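PDB 5I2U: cellulase from Soil metagenome, which probably hydrolyses the beta-1,4-glucosidic bonds of cellulose, as a halotolerant family 5 glycoside hydrolase built on a TIM barrel. Local coordinates for residues Y158-E163 against N190-G195; V125-H130 against T141-M146; N216-M221 against P245-E250; K134-A139 against K173-E178. All coordinates share one frame; numbering follows the deposited sequence.

Contact 1. Residues Y158-E163 against N190-G195. With MG (magnesium ion), chain H.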
# COMPACT_ATOMS: atom_id res chain seq x y z
N TYR A 158 -3.32 2.15 8.01
CA TYR A 158 -4.01 0.85 7.93
C TYR A 158 -4.61 0.66 6.55
O TYR A 158 -5.19 1.60 5.99
CB TYR A 158 -5.14 0.78 8.96
CG TYR A 158 -4.71 1.17 10.36
CD1 TYR A 158 -3.94 0.32 11.14
CD2 TYR A 158 -5.09 2.41 10.90
CE1 TYR A 158 -3.54 0.68 12.43
CE2 TYR A 158 -4.71 2.78 12.18
CZ TYR A 158 -3.94 1.92 12.95
OH TYR A 158 -3.57 2.30 14.22
N GLU A 159 -4.47 -0.54 6.00
CA GLU A 159 -5.12 -0.88 4.74
C GLU A 159 -5.94 -2.13 4.97
O GLU A 159 -5.42 -3.23 5.07
CB GLU A 159 -4.11 -1.07 3.63
CG GLU A 159 -4.76 -1.27 2.28
CD GLU A 159 -3.77 -1.49 1.16
OE1 GLU A 159 -2.56 -1.39 1.43
OE2 GLU A 159 -4.22 -1.75 0.02
N ILE A 160 -7.25 -1.95 5.03
CA ILE A 160 -8.12 -2.93 5.68
C ILE A 160 -8.52 -4.14 4.83
O ILE A 160 -8.96 -5.15 5.37
CB ILE A 160 -9.37 -2.24 6.32
CG1 ILE A 160 -10.28 -1.59 5.28
CG2 ILE A 160 -8.91 -1.21 7.33
CD1 ILE A 160 -11.62 -1.19 5.84
N TRP A 161 -8.37 -4.04 3.52
CA TRP A 161 -8.70 -5.15 2.63
C TRP A 161 -8.02 -4.93 1.29
O TRP A 161 -8.52 -4.15 0.45
CB TRP A 161 -10.22 -5.24 2.46
CG TRP A 161 -10.72 -6.45 1.74
CD1 TRP A 161 -9.98 -7.37 1.05
CD2 TRP A 161 -12.08 -6.84 1.61
NE1 TRP A 161 -10.80 -8.32 0.50
CE2 TRP A 161 -12.10 -8.02 0.82
CE3 TRP A 161 -13.29 -6.32 2.07
CZ2 TRP A 161 -13.28 -8.70 0.51
CZ3 TRP A 161 -14.47 -6.99 1.75
CH2 TRP A 161 -14.46 -8.17 0.97
N ASN A 162 -6.89 -5.61 1.10
CA ASN A 162 -6.03 -5.40 -0.07
C ASN A 162 -6.79 -5.26 -1.38
O ASN A 162 -6.82 -4.19 -1.97
CB ASN A 162 -5.02 -6.54 -0.18
CG ASN A 162 -4.28 -6.55 -1.52
OD1 ASN A 162 -3.84 -5.50 -1.99
ND2 ASN A 162 -4.16 -7.70 -2.12
N GLU A 163 -7.39 -6.35 -1.83
CA GLU A 163 -8.01 -6.41 -3.14
C GLU A 163 -9.24 -7.28 -3.06
O GLU A 163 -9.17 -8.49 -3.30
CB GLU A 163 -7.02 -6.96 -4.17
CG GLU A 163 -6.10 -5.92 -4.79
CD GLU A 163 -5.21 -6.48 -5.89
OE1 GLU A 163 -5.17 -7.69 -6.12
OE2 GLU A 163 -4.52 -5.67 -6.53
N ASN A 190 -5.41 8.24 12.65
CA ASN A 190 -4.51 7.70 11.62
C ASN A 190 -5.26 7.30 10.36
O ASN A 190 -6.45 6.98 10.41
CB ASN A 190 -3.67 6.52 12.12
CG ASN A 190 -2.61 6.92 13.12
OD1 ASN A 190 -2.88 7.70 14.02
ND2 ASN A 190 -1.40 6.42 12.94
N ILE A 191 -4.55 7.30 9.24
CA ILE A 191 -5.17 7.08 7.93
C ILE A 191 -5.60 5.61 7.81
O ILE A 191 -4.87 4.72 8.25
CB ILE A 191 -4.25 7.41 6.72
CG1 ILE A 191 -3.58 8.79 6.85
CG2 ILE A 191 -5.04 7.32 5.41
CD1 ILE A 191 -4.53 9.98 6.94
N ILE A 192 -6.78 5.40 7.22
CA ILE A 192 -7.29 4.08 6.89
C ILE A 192 -7.55 4.05 5.40
O ILE A 192 -8.31 4.89 4.90
CB ILE A 192 -8.62 3.75 7.60
CG1 ILE A 192 -8.45 3.82 9.13
CG2 ILE A 192 -9.08 2.35 7.18
CD1 ILE A 192 -9.76 3.80 9.92
N LEU A 193 -6.94 3.09 4.71
CA LEU A 193 -7.12 2.96 3.28
C LEU A 193 -8.15 1.88 3.02
O LEU A 193 -8.07 0.79 3.59
CB LEU A 193 -5.80 2.61 2.63
CG LEU A 193 -4.60 3.52 2.92
CD1 LEU A 193 -3.44 3.05 2.04
CD2 LEU A 193 -4.88 4.99 2.66
N VAL A 194 -9.10 2.17 2.13
CA VAL A 194 -10.27 1.31 1.90
C VAL A 194 -10.27 0.76 0.48
O VAL A 194 -10.31 1.51 -0.48
CB VAL A 194 -11.58 2.09 2.14
CG1 VAL A 194 -12.81 1.24 1.78
CG2 VAL A 194 -11.64 2.54 3.59
N GLY A 195 -10.27 -0.56 0.37
CA GLY A 195 -10.30 -1.25 -0.90
C GLY A 195 -11.70 -1.26 -1.48
O GLY A 195 -12.67 -0.99 -0.78
MG MG H . -3.57 7.89 16.00
O HOH W 1 -8.56 -1.65 1.94
O HOH W 2 -3.82 7.82 18.37
O HOH W 3 -2.27 9.42 16.41

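Contact 2. Residues V125-H130 against T141-M146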
# COMPACT_ATOMS: atom_id res chain seq x y z
N VAL A 125 4.34 3.68 7.19
CA VAL A 125 4.21 2.26 6.97
C VAL A 125 2.74 1.88 6.86
O VAL A 125 1.91 2.29 7.69
CB VAL A 125 4.94 1.45 8.07
CG1 VAL A 125 4.41 1.78 9.47
CG2 VAL A 125 4.83 -0.04 7.79
N ILE A 126 2.43 1.12 5.81
CA ILE A 126 1.09 0.64 5.59
C ILE A 126 1.02 -0.76 6.15
O ILE A 126 1.84 -1.60 5.80
CB ILE A 126 0.69 0.63 4.09
CG1 ILE A 126 0.65 2.07 3.54
CG2 ILE A 126 -0.69 -0.02 3.88
CD1 ILE A 126 0.63 2.14 2.02
N ILE A 127 0.06 -1.00 7.04
CA ILE A 127 -0.22 -2.33 7.55
C ILE A 127 -1.37 -2.87 6.73
O ILE A 127 -2.51 -2.46 6.91
CB ILE A 127 -0.56 -2.33 9.06
CG1 ILE A 127 0.63 -1.78 9.88
CG2 ILE A 127 -0.86 -3.74 9.55
CD1 ILE A 127 0.31 -1.50 11.33
N ASP A 128 -1.04 -3.81 5.84
CA ASP A 128 -1.95 -4.27 4.80
C ASP A 128 -2.45 -5.71 5.08
O ASP A 128 -1.69 -6.67 5.12
CB ASP A 128 -1.29 -4.11 3.40
CG ASP A 128 -1.89 -5.02 2.32
OD1 ASP A 128 -3.11 -5.28 2.30
OD2 ASP A 128 -1.10 -5.46 1.45
N PHE A 129 -3.77 -5.80 5.28
CA PHE A 129 -4.50 -7.02 5.50
C PHE A 129 -4.72 -7.55 4.11
O PHE A 129 -5.69 -7.20 3.44
CB PHE A 129 -5.82 -6.66 6.20
CG PHE A 129 -6.56 -7.82 6.76
CD1 PHE A 129 -6.19 -8.36 7.99
CD2 PHE A 129 -7.65 -8.35 6.07
CE1 PHE A 129 -6.90 -9.42 8.52
CE2 PHE A 129 -8.36 -9.41 6.59
CZ PHE A 129 -7.98 -9.95 7.82
N HIS A 130 -3.78 -8.39 3.68
CA HIS A 130 -3.61 -8.72 2.28
C HIS A 130 -4.52 -9.89 1.87
O HIS A 130 -4.08 -11.03 1.69
CB HIS A 130 -2.13 -8.98 1.98
CG HIS A 130 -1.76 -8.83 0.54
ND1 HIS A 130 -1.39 -7.62 -0.01
CD2 HIS A 130 -1.67 -9.73 -0.45
CE1 HIS A 130 -1.10 -7.78 -1.28
NE2 HIS A 130 -1.26 -9.06 -1.58
N THR A 141 -10.29 -8.13 14.75
CA THR A 141 -9.41 -8.52 15.85
C THR A 141 -7.98 -8.11 15.59
O THR A 141 -7.29 -7.69 16.51
CB THR A 141 -9.43 -10.03 16.05
OG1 THR A 141 -10.77 -10.50 15.89
CG2 THR A 141 -8.87 -10.47 17.40
N PHE A 142 -7.54 -8.28 14.34
CA PHE A 142 -6.19 -7.90 13.93
C PHE A 142 -6.00 -6.39 14.05
O PHE A 142 -5.04 -5.92 14.68
CB PHE A 142 -5.90 -8.35 12.49
CG PHE A 142 -4.59 -7.82 11.96
CD1 PHE A 142 -3.39 -8.24 12.51
CD2 PHE A 142 -4.56 -6.85 10.95
CE1 PHE A 142 -2.18 -7.75 12.06
CE2 PHE A 142 -3.35 -6.36 10.49
CZ PHE A 142 -2.16 -6.82 11.04
N PHE A 143 -6.90 -5.62 13.46
CA PHE A 143 -6.73 -4.17 13.45
C PHE A 143 -6.91 -3.52 14.83
O PHE A 143 -6.25 -2.52 15.12
CB PHE A 143 -7.57 -3.50 12.35
CG PHE A 143 -6.93 -3.60 10.99
CD1 PHE A 143 -5.73 -2.97 10.74
CD2 PHE A 143 -7.53 -4.34 9.96
CE1 PHE A 143 -5.11 -3.07 9.49
CE2 PHE A 143 -6.92 -4.43 8.72
CZ PHE A 143 -5.71 -3.80 8.49
N ALA A 144 -7.77 -4.10 15.68
CA ALA A 144 -7.88 -3.69 17.08
C ALA A 144 -6.54 -3.82 17.81
O ALA A 144 -6.11 -2.89 18.50
CB ALA A 144 -8.96 -4.49 17.81
N GLY A 145 -5.86 -4.95 17.60
CA GLY A 145 -4.55 -5.18 18.19
C GLY A 145 -3.49 -4.25 17.63
O GLY A 145 -2.65 -3.76 18.36
N MET A 146 -3.52 -4.04 16.31
CA MET A 146 -2.59 -3.10 15.66
C MET A 146 -2.89 -1.67 16.09
O MET A 146 -1.97 -0.90 16.35
CB MET A 146 -2.67 -3.22 14.13
CG MET A 146 -2.08 -4.50 13.54
SD MET A 146 -0.30 -4.74 13.75
CE MET A 146 -0.30 -5.90 15.13

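Contact 3. Residues N216-M221 against P245-E250. With PO4 (phosphate ion), chain J.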
# COMPACT_ATOMS: atom_id res chain seq x y z
N ASN A 216 -10.30 11.09 7.77
CA ASN A 216 -8.98 10.51 7.50
C ASN A 216 -9.02 9.10 6.93
O ASN A 216 -8.29 8.21 7.38
CB ASN A 216 -8.09 10.59 8.75
CG ASN A 216 -7.63 11.99 9.05
OD1 ASN A 216 -7.88 12.92 8.29
ND2 ASN A 216 -6.94 12.15 10.17
N ILE A 217 -9.90 8.90 5.96
CA ILE A 217 -9.85 7.70 5.14
C ILE A 217 -9.60 8.08 3.68
O ILE A 217 -9.91 9.20 3.26
CB ILE A 217 -11.11 6.81 5.29
CG1 ILE A 217 -12.32 7.37 4.54
CG2 ILE A 217 -11.43 6.60 6.76
CD1 ILE A 217 -13.34 6.30 4.21
N MET A 218 -9.00 7.13 2.95
CA MET A 218 -8.88 7.22 1.50
C MET A 218 -9.22 5.88 0.89
O MET A 218 -9.23 4.85 1.57
CB MET A 218 -7.47 7.62 1.09
CG MET A 218 -6.93 8.81 1.86
SD MET A 218 -5.32 9.34 1.28
CE MET A 218 -5.76 10.33 -0.16
N TYR A 219 -9.52 5.91 -0.40
CA TYR A 219 -9.88 4.72 -1.14
C TYR A 219 -8.71 4.29 -2.02
O TYR A 219 -8.03 5.14 -2.61
CB TYR A 219 -11.14 4.99 -1.96
CG TYR A 219 -12.32 5.33 -1.06
CD1 TYR A 219 -13.12 4.31 -0.54
CD2 TYR A 219 -12.59 6.65 -0.70
CE1 TYR A 219 -14.20 4.62 0.28
CE2 TYR A 219 -13.67 6.96 0.11
CZ TYR A 219 -14.47 5.95 0.60
OH TYR A 219 -15.53 6.25 1.43
N THR A 220 -8.46 2.98 -2.10
CA THR A 220 -7.31 2.51 -2.84
C THR A 220 -7.64 2.30 -4.29
O THR A 220 -8.81 2.10 -4.67
CB THR A 220 -6.65 1.27 -2.21
OG1 THR A 220 -7.58 0.19 -2.17
CG2 THR A 220 -6.16 1.58 -0.80
N MET A 221 -6.60 2.41 -5.11
CA MET A 221 -6.67 2.03 -6.52
C MET A 221 -5.40 1.28 -6.84
O MET A 221 -4.33 1.71 -6.44
CB MET A 221 -6.83 3.27 -7.41
CG MET A 221 -7.15 2.96 -8.86
SD MET A 221 -5.70 2.72 -9.92
CE MET A 221 -5.13 4.41 -10.09
N PRO A 245 -11.19 10.63 -2.05
CA PRO A 245 -9.74 10.60 -1.94
C PRO A 245 -9.17 9.25 -2.42
O PRO A 245 -9.75 8.20 -2.09
CB PRO A 245 -9.47 10.80 -0.44
CG PRO A 245 -10.79 11.14 0.17
CD PRO A 245 -11.82 10.54 -0.72
N VAL A 246 -8.06 9.29 -3.16
CA VAL A 246 -7.47 8.12 -3.80
C VAL A 246 -5.98 7.97 -3.45
O VAL A 246 -5.19 8.88 -3.66
CB VAL A 246 -7.59 8.23 -5.33
CG1 VAL A 246 -6.89 7.05 -6.03
CG2 VAL A 246 -9.06 8.31 -5.73
N PHE A 247 -5.63 6.80 -2.93
CA PHE A 247 -4.25 6.44 -2.59
C PHE A 247 -3.96 5.14 -3.33
O PHE A 247 -4.65 4.14 -3.12
CB PHE A 247 -4.14 6.25 -1.07
CG PHE A 247 -2.74 6.09 -0.55
CD1 PHE A 247 -1.97 4.97 -0.85
CD2 PHE A 247 -2.20 7.05 0.30
CE1 PHE A 247 -0.68 4.84 -0.34
CE2 PHE A 247 -0.92 6.92 0.81
CZ PHE A 247 -0.16 5.81 0.49
N VAL A 248 -2.93 5.15 -4.18
CA VAL A 248 -2.49 3.93 -4.89
C VAL A 248 -1.59 3.09 -3.95
O VAL A 248 -0.39 3.33 -3.84
CB VAL A 248 -1.77 4.30 -6.20
CG1 VAL A 248 -1.14 3.08 -6.86
CG2 VAL A 248 -2.76 4.97 -7.16
N SER A 249 -2.20 2.13 -3.25
CA SER A 249 -1.47 1.32 -2.26
C SER A 249 -0.70 0.16 -2.90
O SER A 249 0.13 -0.48 -2.25
CB SER A 249 -2.41 0.82 -1.16
OG SER A 249 -3.42 -0.02 -1.70
N GLU A 250 -0.98 -0.11 -4.17
CA GLU A 250 -0.22 -1.11 -4.91
C GLU A 250 -0.28 -0.82 -6.39
O GLU A 250 -1.36 -0.57 -6.93
CB GLU A 250 -0.82 -2.48 -4.66
CG GLU A 250 0.06 -3.63 -5.09
CD GLU A 250 -0.67 -4.94 -4.96
OE1 GLU A 250 -0.94 -5.35 -3.81
OE2 GLU A 250 -0.96 -5.53 -6.02
P PO4 J . -5.95 12.71 -4.42
O1 PO4 J . -4.74 11.86 -4.64
O2 PO4 J . -6.68 12.93 -5.72
O3 PO4 J . -5.50 14.04 -3.85
O4 PO4 J . -6.87 11.99 -3.47

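Contact 4. Residues K134-A139 against K173-E178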
# COMPACT_ATOMS: atom_id res chain seq x y z
N LYS A 134 -13.38 -12.09 1.93
CA LYS A 134 -13.88 -11.28 3.05
C LYS A 134 -13.69 -12.00 4.39
O LYS A 134 -14.26 -13.08 4.60
CB LYS A 134 -15.36 -10.96 2.83
CG LYS A 134 -15.86 -9.83 3.72
CD LYS A 134 -17.33 -9.54 3.49
CE LYS A 134 -18.20 -10.49 4.30
NZ LYS A 134 -19.55 -10.52 3.71
N TYR A 135 -12.91 -11.40 5.29
CA TYR A 135 -12.56 -11.99 6.59
C TYR A 135 -12.83 -10.98 7.71
O TYR A 135 -11.90 -10.50 8.39
CB TYR A 135 -11.10 -12.40 6.60
CG TYR A 135 -10.74 -13.43 5.56
CD1 TYR A 135 -11.23 -14.75 5.66
CD2 TYR A 135 -9.91 -13.11 4.48
CE1 TYR A 135 -10.90 -15.71 4.70
CE2 TYR A 135 -9.57 -14.08 3.54
CZ TYR A 135 -10.07 -15.37 3.64
OH TYR A 135 -9.73 -16.32 2.70
N THR A 136 -14.11 -10.67 7.89
CA THR A 136 -14.57 -9.54 8.72
C THR A 136 -14.11 -9.62 10.18
O THR A 136 -13.59 -8.66 10.72
CB THR A 136 -16.11 -9.41 8.68
OG1 THR A 136 -16.57 -9.54 7.33
CG2 THR A 136 -16.55 -8.06 9.22
N GLU A 137 -14.29 -10.77 10.81
CA GLU A 137 -13.97 -10.92 12.24
C GLU A 137 -12.47 -10.95 12.49
O GLU A 137 -11.99 -10.43 13.51
CB GLU A 137 -14.69 -12.17 12.81
CG GLU A 137 -14.85 -12.32 14.32
CD GLU A 137 -15.25 -11.01 15.00
OE1 GLU A 137 -16.46 -10.73 14.95
OE2 GLU A 137 -14.39 -10.26 15.53
N GLU A 138 -11.72 -11.53 11.55
CA GLU A 138 -10.25 -11.59 11.65
C GLU A 138 -9.67 -10.18 11.51
O GLU A 138 -8.72 -9.81 12.23
CB GLU A 138 -9.61 -12.49 10.56
CG GLU A 138 -10.43 -13.60 9.89
CD GLU A 138 -10.91 -14.77 10.72
OE1 GLU A 138 -10.62 -14.87 11.93
OE2 GLU A 138 -11.61 -15.62 10.09
N ALA A 139 -10.23 -9.42 10.56
CA ALA A 139 -9.82 -8.03 10.32
C ALA A 139 -10.04 -7.16 11.57
O ALA A 139 -9.14 -6.43 11.98
CB ALA A 139 -10.55 -7.44 9.12
N LYS A 173 -18.36 -2.09 1.56
CA LYS A 173 -18.64 -0.90 2.38
C LYS A 173 -19.04 -1.27 3.80
O LYS A 173 -18.65 -0.59 4.74
CB LYS A 173 -19.74 -0.05 1.74
CG LYS A 173 -19.96 1.33 2.36
CD LYS A 173 -21.28 1.92 1.87
CE LYS A 173 -21.49 3.34 2.37
NZ LYS A 173 -22.94 3.64 2.52
N THR A 174 -19.84 -2.33 3.95
CA THR A 174 -20.29 -2.79 5.27
C THR A 174 -19.11 -3.29 6.08
O THR A 174 -18.91 -2.87 7.21
CB THR A 174 -21.34 -3.91 5.14
OG1 THR A 174 -22.40 -3.49 4.26
CG2 THR A 174 -21.94 -4.28 6.51
N TYR A 175 -18.32 -4.18 5.48
CA TYR A 175 -17.06 -4.64 6.05
C TYR A 175 -16.20 -3.47 6.51
O TYR A 175 -15.65 -3.47 7.62
CB TYR A 175 -16.30 -5.47 5.00
CG TYR A 175 -14.85 -5.84 5.28
CD1 TYR A 175 -13.82 -4.89 5.18
CD2 TYR A 175 -14.50 -7.15 5.58
CE1 TYR A 175 -12.49 -5.23 5.40
CE2 TYR A 175 -13.17 -7.50 5.80
CZ TYR A 175 -12.16 -6.54 5.71
OH TYR A 175 -10.84 -6.88 5.93
N SER A 176 -16.11 -2.47 5.64
CA SER A 176 -15.26 -1.31 5.87
C SER A 176 -15.78 -0.42 7.00
O SER A 176 -15.00 -0.03 7.87
CB SER A 176 -15.11 -0.51 4.58
OG SER A 176 -14.39 -1.28 3.65
N GLU A 177 -17.07 -0.11 6.98
CA GLU A 177 -17.74 0.61 8.10
C GLU A 177 -17.47 -0.09 9.43
O GLU A 177 -17.06 0.55 10.40
CB GLU A 177 -19.26 0.72 7.87
CG GLU A 177 -19.66 1.75 6.81
CD GLU A 177 -21.08 1.58 6.26
OE1 GLU A 177 -21.71 0.51 6.43
OE2 GLU A 177 -21.58 2.55 5.64
N GLU A 178 -17.65 -1.41 9.46
CA GLU A 178 -17.47 -2.18 10.68
C GLU A 178 -16.03 -2.25 11.20
O GLU A 178 -15.80 -2.13 12.40
CB GLU A 178 -18.05 -3.58 10.51
CG GLU A 178 -19.57 -3.59 10.50
CD GLU A 178 -20.17 -4.98 10.33
OE1 GLU A 178 -19.47 -5.98 10.57
OE2 GLU A 178 -21.36 -5.06 9.96

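Contact 1. Residues Y158-E163 against N190-G195
Tyr158 meets Ile192 in a parallel bridge: Tyr158 N donates to Ile191 O (3.0 Å), and Tyr158 O accepts from Leu193 N (2.6 Å). With CG opposite the carbonyl carbon (chi1 -50°), the phenol ring runs back along 190-195, bringing Tyr158 CE2 to 3.9 Å from Asn190 CB. Its plane is turned 42° from the Asn190 amide. Glu159 points to the other face of the sheet with Leu193, where Glu159 CG lies 4.0 Å from Leu193 CB; the extended chain delivers the carboxylate to Arg89 and Ser249 inside the barrel. At Ile160 the ladder ends with a longer bond, Ile160 N to Leu193 O at 3.2 Å, while Ile160 CG2 packs on Ile192 CG2 at 3.6 Å. Beyond it a water takes over, accepting from Trp161 N at 2.9 Å and lying within reach of Leu193 O as the strands part. At the far end Asn190 OD1 binds the magnesium ion at 2.1 Å, alongside Gly151, Asp187, Asp189 and waters, while its ND2 bonds Tyr153 O and so holds the amide's rotation. The Tyr158 hydroxyl stands in the second shell, bonded to Asp187, itself a ligand. This pairing of neighbouring barrel strands therefore links two polar systems: a metal site at the strand beginnings and the carboxylate network of Glu159 within the barrel.

Contact 2. Residues V125-H130 against T141-M146
Ile127 and Phe129 of strand 125-130 face Phe142, Phe143 and Met146 of helix 141-146, which runs back almost antiparallel to the strand (167°), the axes 10.6 Å apart at their closest. Two branches of Ile127 make separate contacts. Its CG2 branch comes up to the rim of the Phe142 ring, 3.7 Å from Phe142 CZ, and its CD1 ends 4.1 Å from Met146 SD. The bent chain of Met146 also lays its own CG over one face of the Phe142 ring, toward its rim. Ile127 O lies in the plane of the Phe143 ring, 3.7 Å from Phe143 CE1, so the slightly positive ring edge faces the carbonyl oxygen. Phe143 leaves the helix obliquely, but with CG opposite the carbonyl carbon (chi1 -80°) its ring swings in until Phe143 CE2 is 3.5 Å from Phe129 CB. Phe129 completes an aromatic cluster: the Phe129 and Phe142 side chains run antiparallel past one another, Phe129 CD1 lying 3.7 Å from Phe142 CD2, with the ring planes 36° apart. Within the helix, Phe142 CD2 sits over the centre of the Phe143 ring. On the strand's other face, His130 ND1 donates to Asp128 OD2 (2.6 Å), and Asp128 is also salt-bridged to Arg89. This is a beta-alpha layer of the TIM barrel in miniature. No hydrogen bond crosses the interface, which is held by apolar packing and by ring edges meeting carbon and a carbonyl, while the polar groups of the strand are directed into the barrel.

Contact 3. Residues N216-M221 against P245-E250
Tyr219 makes two of the three backbone bonds between these strands: Tyr219 N donates to Pro245 O (2.9 Å), and Tyr219 O accepts from Phe247 N (2.9 Å). The third, Met221 N to Phe247 O, is longer at 3.3 Å and more bent, with 147° at the hydrogen. Val246 N turns away from this ladder and donates to phosphate O4 at 3.0 Å, the ion probably coming from the crystallisation liquor. Thr220 CG2 touches Ser249 OG at 3.3 Å, but the serine hydroxyl finds its polar partners in Glu159 and His222. These are the sixth and seventh strands of the eight-stranded barrel, linked by the crossover helix 230-241, and their 46° splay at this short range reflects the strong twist of the sheet. Glu250 follows directly, salt-bridged to Arg89 and bonded to Tyr224; in family 5 enzymes the nucleophile glutamate sits at the end of strand seven, consistent with this position. In the packing, on the face shared with Thr220 and Leu193, Met218 makes a Met-aromatic contact, its SD at the edge of the Phe247 ring, 4.0 Å from Phe247 CD2. A bend about the CG-SD bond (chi3 82°) brings Met218 CE to 3.8 Å from Pro245 CB. On the opposite face, the Met221 and Val248 side chains run alongside each other, Met221 CE being 3.8 Å from Val248 CG2.

Contact 4. Residues K134-A139 against K173-E178
Thr136 and Tyr175 mark the closest backbone approach, their CA atoms 6.1 Å apart, where the first turn of helix 136-150, with Tyr135 at its N-cap, meets the middle of helix 169-186. Tyr175 carries most of the contact. Because its CG stands opposite the backbone N (chi1 169°), the ring reaches across to the start of helix 136-150, its CD2 and CE2 against Lys134 and Thr136. Lys134 passes in the opposite direction, its CG 3.5 Å from Tyr175 CD2. Tyr135 N lies near the ring plane at the edge, 3.9 Å from Tyr175 CE2, and Thr136 OG1 approaches Tyr175 CD2 obliquely at 3.6 Å. At the far end of the ring, Ala139 CB presses against Tyr175 OH at 3.3 Å, a methyl against a hydroxyl whose hydrogen bond goes to Ile160 O. On the outer side, Glu178 OE1 meets Thr136 CG2 at 3.8 Å. No direct hydrogen bond spans the two segments; the chemistry implies one tyrosine wedged between neighbouring barrel helices, its hydroxyl tied to the loop after strand 156-159, with one salt bridge between the helices (Glu178-Lys140) and one from the preceding loop to helix 169-186 (Lys134-Glu171).

In the fold
The four contacts illustrate a TIM barrel built in layers. Contacts 1 and 3 are strand pairings, centres 8 Å apart, stitched into one sheet by Val194 N to Met218 O (2.7 Å). Contact 2 continues it through Glu159 N and Ile127 O (2.9 Å) and adds helix 136-150 outside strand 124-130. Contact 4 touches contact 2 through Phe129, whose CD2 is 3.5 Å from Tyr175 OH. Inside, Arg89 bonds residues of contacts 1, 2 and 3. Glu163 and Glu250, just after strand 156-159 and near the end of strand 246-252, are consistent with the family's acid/base and nucleophile; glycerol, probably from the crystallisation liquor, bonds Glu250 and, weakly, Glu163. Magnesium sits at the opposite barrel end.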